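PDB 7BZV: 2-aminomuconic 6-semialdehyde dehydrogenase, which oxidises 2-aminomuconic 6-semialdehyde to 2-aminomuconate with NAD+ during 2-aminophenol breakdown, its tetrameric assembly being required for binding the cofactor. Local coordinates for residues Thr374-Leu379 with Ile394-Pro399; Ser17-Asp22 with Val33-Asp38. All coordinates share one frame; numbering follows the deposited sequence.

Both interactions pair neighbouring beta strands, but in different sheets of the chain, with centres about 41 Å apart and nearest atoms about 23 Å apart, so they do not touch. Interaction 1 is the buried one: two parallel strands of a beta-alpha-beta unit, with aliphatic side chains on both faces and a histidine ring bonded to the backbone where the first strand ends. Interaction 2, near the N-terminus, is an antiparallel hairpin pair that is partly buried; a phenylalanine lies across a valine in it, and a lysine-glutamate salt bridge lies just beyond the paired strands, between an exposed lysine and a buried glutamate. Neither is touched by another subunit, so each joins elements of a single chain.

Interaction 1 of 2, residues Thr374-Leu379 with Ile394-Pro399; sequences TVIAGL and ICHVTP
The first torsion of His396 (chi1 -179°) sets its CG trans to the backbone N and carries the imidazole across to residues 377-379, while Ile376 holds CG1 between its own N and carbonyl carbon, which brings CG1 to 3.9 Å from His396 CB. At the ring's edge, His396 NE2 accepts the N-H of Leu379 (N to NE2 2.9 Å), the donor standing 19° out of the ring plane; this is consistent with a neutral ring protonated on ND1. Leu379 CB closes on the same NE2 at 3.5 Å. With His396 replaced by an alanine, the Leu379 N-H would probably lose its acceptor and a gap would be likely to open between Ile376 and Leu379.

The parallel pairing is firm where Ile376 bonds to Cys395 and Val397, the residues on either side of His396: its N reaches Cys395 O at 2.9 Å, almost straight (176° at the hydrogen), and its O takes the N-H of Val397 at 2.9 Å. Beyond the strand end, one water links Gly378 N to Val397 O. On the face opposite His396, Val375 CG2 lies 4.0 Å from Cys395 SG, and Val375 CG1 meets Val397 CG1.

Strand 351-354 flanks 374-377 and strand 290-296 flanks 394-400; helix 384-387, the crossover between the paired strands, packs on Ile376, Leu379 and His396, whereas Val375 faces Leu307 and Ile311 of helix 297-312.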
# COMPACT_ATOMS: atom_id res chain seq x y z
N THR B 374 -10.40 6.30 43.22
CA THR B 374 -10.10 7.57 43.86
C THR B 374 -10.10 8.68 42.81
O THR B 374 -9.63 8.50 41.68
CB THR B 374 -8.76 7.48 44.61
OG1 THR B 374 -8.87 6.46 45.62
CG2 THR B 374 -8.35 8.78 45.29
N VAL B 375 -10.63 9.83 43.20
CA VAL B 375 -10.58 11.02 42.35
C VAL B 375 -10.12 12.18 43.21
O VAL B 375 -10.71 12.43 44.26
CB VAL B 375 -11.94 11.34 41.71
CG1 VAL B 375 -11.87 12.70 41.08
CG2 VAL B 375 -12.32 10.30 40.70
N ILE B 376 -9.12 12.93 42.74
CA ILE B 376 -8.68 14.12 43.44
C ILE B 376 -8.86 15.35 42.56
O ILE B 376 -9.03 15.25 41.34
CB ILE B 376 -7.21 14.04 43.93
CG1 ILE B 376 -6.28 13.71 42.75
CG2 ILE B 376 -7.06 12.99 45.02
CD1 ILE B 376 -4.78 13.78 43.08
N ALA B 377 -8.81 16.52 43.20
CA ALA B 377 -9.02 17.80 42.55
C ALA B 377 -8.30 18.88 43.34
O ALA B 377 -7.84 18.66 44.47
CB ALA B 377 -10.51 18.12 42.44
N GLY B 378 -8.21 20.05 42.75
CA GLY B 378 -7.72 21.22 43.45
C GLY B 378 -6.27 21.55 43.21
O GLY B 378 -5.79 22.56 43.73
N LEU B 379 -5.53 20.74 42.47
CA LEU B 379 -4.09 20.98 42.38
C LEU B 379 -3.72 21.65 41.07
O LEU B 379 -4.50 21.69 40.10
CB LEU B 379 -3.31 19.67 42.54
CG LEU B 379 -3.60 18.91 43.84
CD1 LEU B 379 -2.80 17.62 43.90
CD2 LEU B 379 -3.32 19.80 45.08
N ILE B 394 -6.98 6.08 39.92
CA ILE B 394 -7.01 7.46 40.39
C ILE B 394 -6.85 8.41 39.21
O ILE B 394 -6.24 8.08 38.19
CB ILE B 394 -5.91 7.73 41.45
CG1 ILE B 394 -5.91 9.20 41.89
CG2 ILE B 394 -4.52 7.38 40.89
CD1 ILE B 394 -5.07 9.48 43.15
N CYS B 395 -7.46 9.59 39.33
CA CYS B 395 -7.13 10.68 38.44
C CYS B 395 -7.20 11.97 39.23
O CYS B 395 -7.77 12.01 40.32
CB CYS B 395 -8.08 10.76 37.24
SG CYS B 395 -9.79 11.23 37.69
N HIS B 396 -6.61 13.01 38.65
CA HIS B 396 -6.84 14.40 39.05
C HIS B 396 -7.74 15.08 38.02
O HIS B 396 -7.45 15.03 36.83
CB HIS B 396 -5.52 15.16 39.20
CG HIS B 396 -5.71 16.58 39.63
ND1 HIS B 396 -5.69 17.63 38.74
CD2 HIS B 396 -5.93 17.12 40.85
CE1 HIS B 396 -5.91 18.76 39.39
NE2 HIS B 396 -6.04 18.48 40.67
N VAL B 397 -8.82 15.70 38.47
CA VAL B 397 -9.74 16.38 37.56
C VAL B 397 -9.64 17.89 37.75
O VAL B 397 -9.59 18.39 38.88
CB VAL B 397 -11.18 15.85 37.73
CG1 VAL B 397 -11.70 16.13 39.11
CG2 VAL B 397 -12.09 16.42 36.69
N THR B 398 -9.63 18.62 36.63
CA THR B 398 -9.42 20.07 36.64
C THR B 398 -10.27 20.68 35.53
O THR B 398 -10.49 20.05 34.50
CB THR B 398 -7.91 20.40 36.43
OG1 THR B 398 -7.64 21.81 36.47
CG2 THR B 398 -7.42 19.81 35.09
N PRO B 399 -10.78 21.89 35.72
CA PRO B 399 -11.51 22.56 34.64
C PRO B 399 -10.58 23.21 33.63
O PRO B 399 -9.44 23.57 33.92
CB PRO B 399 -12.32 23.64 35.37
CG PRO B 399 -11.44 24.00 36.57
CD PRO B 399 -10.73 22.70 36.96
O HOH W 1 -9.25 20.68 40.14
O HOH W 2 -7.16 22.26 39.52

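Interaction 2 of 2, residues Ser17-Asp22 with Val33-Asp38; sequences SKTFQD and VVHEAD
Lys18 O is gripped twice: Glu36 N donates to it at 2.9 Å, and Ser16 OG bonds to the same oxygen. Alongside, the extended side chains of Lys18 and Glu36 point the same way, and Lys18 NZ forms a salt bridge with Glu36 OE1 at 3.1 Å, while Glu36 OE2 bonds to Ser213 OG.

Phe20 and Val34 form the hydrogen-bonded pair, with Val34 N to Phe20 O at 2.7 Å and Phe20 N to Val34 O at 3.0 Å. With chi1 at 61°, Phe20 folds its ring across the strand pair and onto Val34, whose CB sits over one face, 3.6 Å from the ring centroid and 26° off the normal, a CH-pi contact; Glu36 CB approaches the ring edge. On the other face of the sheet, Thr19 CG2 lies over the His35 ring, 4.1 Å from His35 ND1, which accepts the backbone N-H of Ser16, and His35 NE2 bonds to Gln4 OE1.

The alternation of hydrogen-bonded and non-hydrogen-bonded pairs shows antiparallel pairing, and since strands 19-23 and 30-35 follow each other in the chain across a short connection, they form a beta hairpin, whose second strand also pairs with strand 3-9 in the small N-terminal sheet.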
# COMPACT_ATOMS: atom_id res chain seq x y z
N SER B 17 16.64 -25.07 41.38
CA SER B 17 16.99 -24.94 42.79
C SER B 17 16.25 -23.76 43.40
O SER B 17 15.51 -23.90 44.37
CB SER B 17 18.50 -24.75 42.94
OG SER B 17 19.23 -25.57 42.05
N LYS B 18 16.43 -22.59 42.82
CA LYS B 18 15.83 -21.37 43.32
C LYS B 18 14.40 -21.24 42.81
O LYS B 18 14.13 -21.26 41.61
CB LYS B 18 16.64 -20.16 42.85
CG LYS B 18 16.76 -18.94 43.80
CD LYS B 18 17.36 -17.70 43.07
CE LYS B 18 16.84 -16.39 43.70
NZ LYS B 18 17.28 -15.14 42.99
N THR B 19 13.48 -21.04 43.74
CA THR B 19 12.07 -20.85 43.43
C THR B 19 11.51 -19.67 44.21
O THR B 19 12.16 -19.11 45.10
CB THR B 19 11.27 -22.12 43.74
OG1 THR B 19 11.11 -22.27 45.16
CG2 THR B 19 11.95 -23.32 43.17
N PHE B 20 10.30 -19.27 43.82
CA PHE B 20 9.60 -18.17 44.47
C PHE B 20 8.10 -18.37 44.35
O PHE B 20 7.62 -19.12 43.49
CB PHE B 20 10.03 -16.81 43.89
CG PHE B 20 9.74 -16.63 42.40
CD1 PHE B 20 8.46 -16.28 41.96
CD2 PHE B 20 10.75 -16.79 41.46
CE1 PHE B 20 8.20 -16.09 40.59
CE2 PHE B 20 10.50 -16.63 40.10
CZ PHE B 20 9.22 -16.28 39.66
N GLN B 21 7.36 -17.68 45.20
CA GLN B 21 5.93 -17.90 45.32
C GLN B 21 5.15 -16.99 44.38
O GLN B 21 5.53 -15.84 44.15
CB GLN B 21 5.46 -17.62 46.74
CG GLN B 21 6.38 -18.14 47.82
CD GLN B 21 5.80 -17.94 49.21
OE1 GLN B 21 5.35 -18.89 49.86
NE2 GLN B 21 5.79 -16.68 49.66
N ASP B 22 4.03 -17.50 43.89
CA ASP B 22 3.01 -16.73 43.16
C ASP B 22 1.90 -16.43 44.16
O ASP B 22 1.22 -17.35 44.63
CB ASP B 22 2.49 -17.53 41.97
CG ASP B 22 1.50 -16.77 41.13
OD1 ASP B 22 1.22 -15.57 41.36
OD2 ASP B 22 0.98 -17.43 40.20
N VAL B 33 4.09 -22.06 42.97
CA VAL B 33 5.49 -21.70 43.10
C VAL B 33 6.17 -21.84 41.74
O VAL B 33 5.82 -22.69 40.92
CB VAL B 33 6.21 -22.53 44.20
CG1 VAL B 33 5.89 -23.99 44.07
CG2 VAL B 33 7.71 -22.26 44.16
N VAL B 34 7.16 -20.98 41.53
CA VAL B 34 7.72 -20.71 40.22
C VAL B 34 9.21 -20.99 40.25
O VAL B 34 9.90 -20.59 41.20
CB VAL B 34 7.47 -19.24 39.83
CG1 VAL B 34 7.77 -18.99 38.33
CG2 VAL B 34 6.05 -18.87 40.21
N HIS B 35 9.73 -21.61 39.19
CA HIS B 35 11.11 -22.08 39.14
C HIS B 35 11.95 -21.08 38.37
O HIS B 35 11.77 -20.91 37.16
CB HIS B 35 11.17 -23.46 38.49
CG HIS B 35 10.41 -24.50 39.25
ND1 HIS B 35 11.02 -25.59 39.83
CD2 HIS B 35 9.09 -24.61 39.53
CE1 HIS B 35 10.10 -26.34 40.43
NE2 HIS B 35 8.93 -25.76 40.26
N GLU B 36 12.89 -20.46 39.07
CA GLU B 36 13.67 -19.37 38.51
C GLU B 36 14.79 -19.91 37.63
O GLU B 36 15.41 -20.92 37.94
CB GLU B 36 14.25 -18.49 39.62
CG GLU B 36 14.97 -17.25 39.10
CD GLU B 36 15.38 -16.27 40.19
OE1 GLU B 36 15.07 -16.54 41.37
OE2 GLU B 36 16.01 -15.24 39.87
N ALA B 37 15.04 -19.22 36.52
CA ALA B 37 16.04 -19.61 35.54
C ALA B 37 17.32 -18.83 35.77
O ALA B 37 17.28 -17.60 35.92
CB ALA B 37 15.53 -19.36 34.12
N ASP B 38 18.45 -19.54 35.78
CA ASP B 38 19.75 -18.89 35.96
C ASP B 38 20.30 -18.42 34.62
O ASP B 38 19.71 -18.66 33.56
CB ASP B 38 20.75 -19.85 36.62
CG ASP B 38 20.77 -21.22 35.98
OD1 ASP B 38 20.84 -21.28 34.73
OD2 ASP B 38 20.71 -22.23 36.72
O HOH W 3 19.57 -24.57 38.73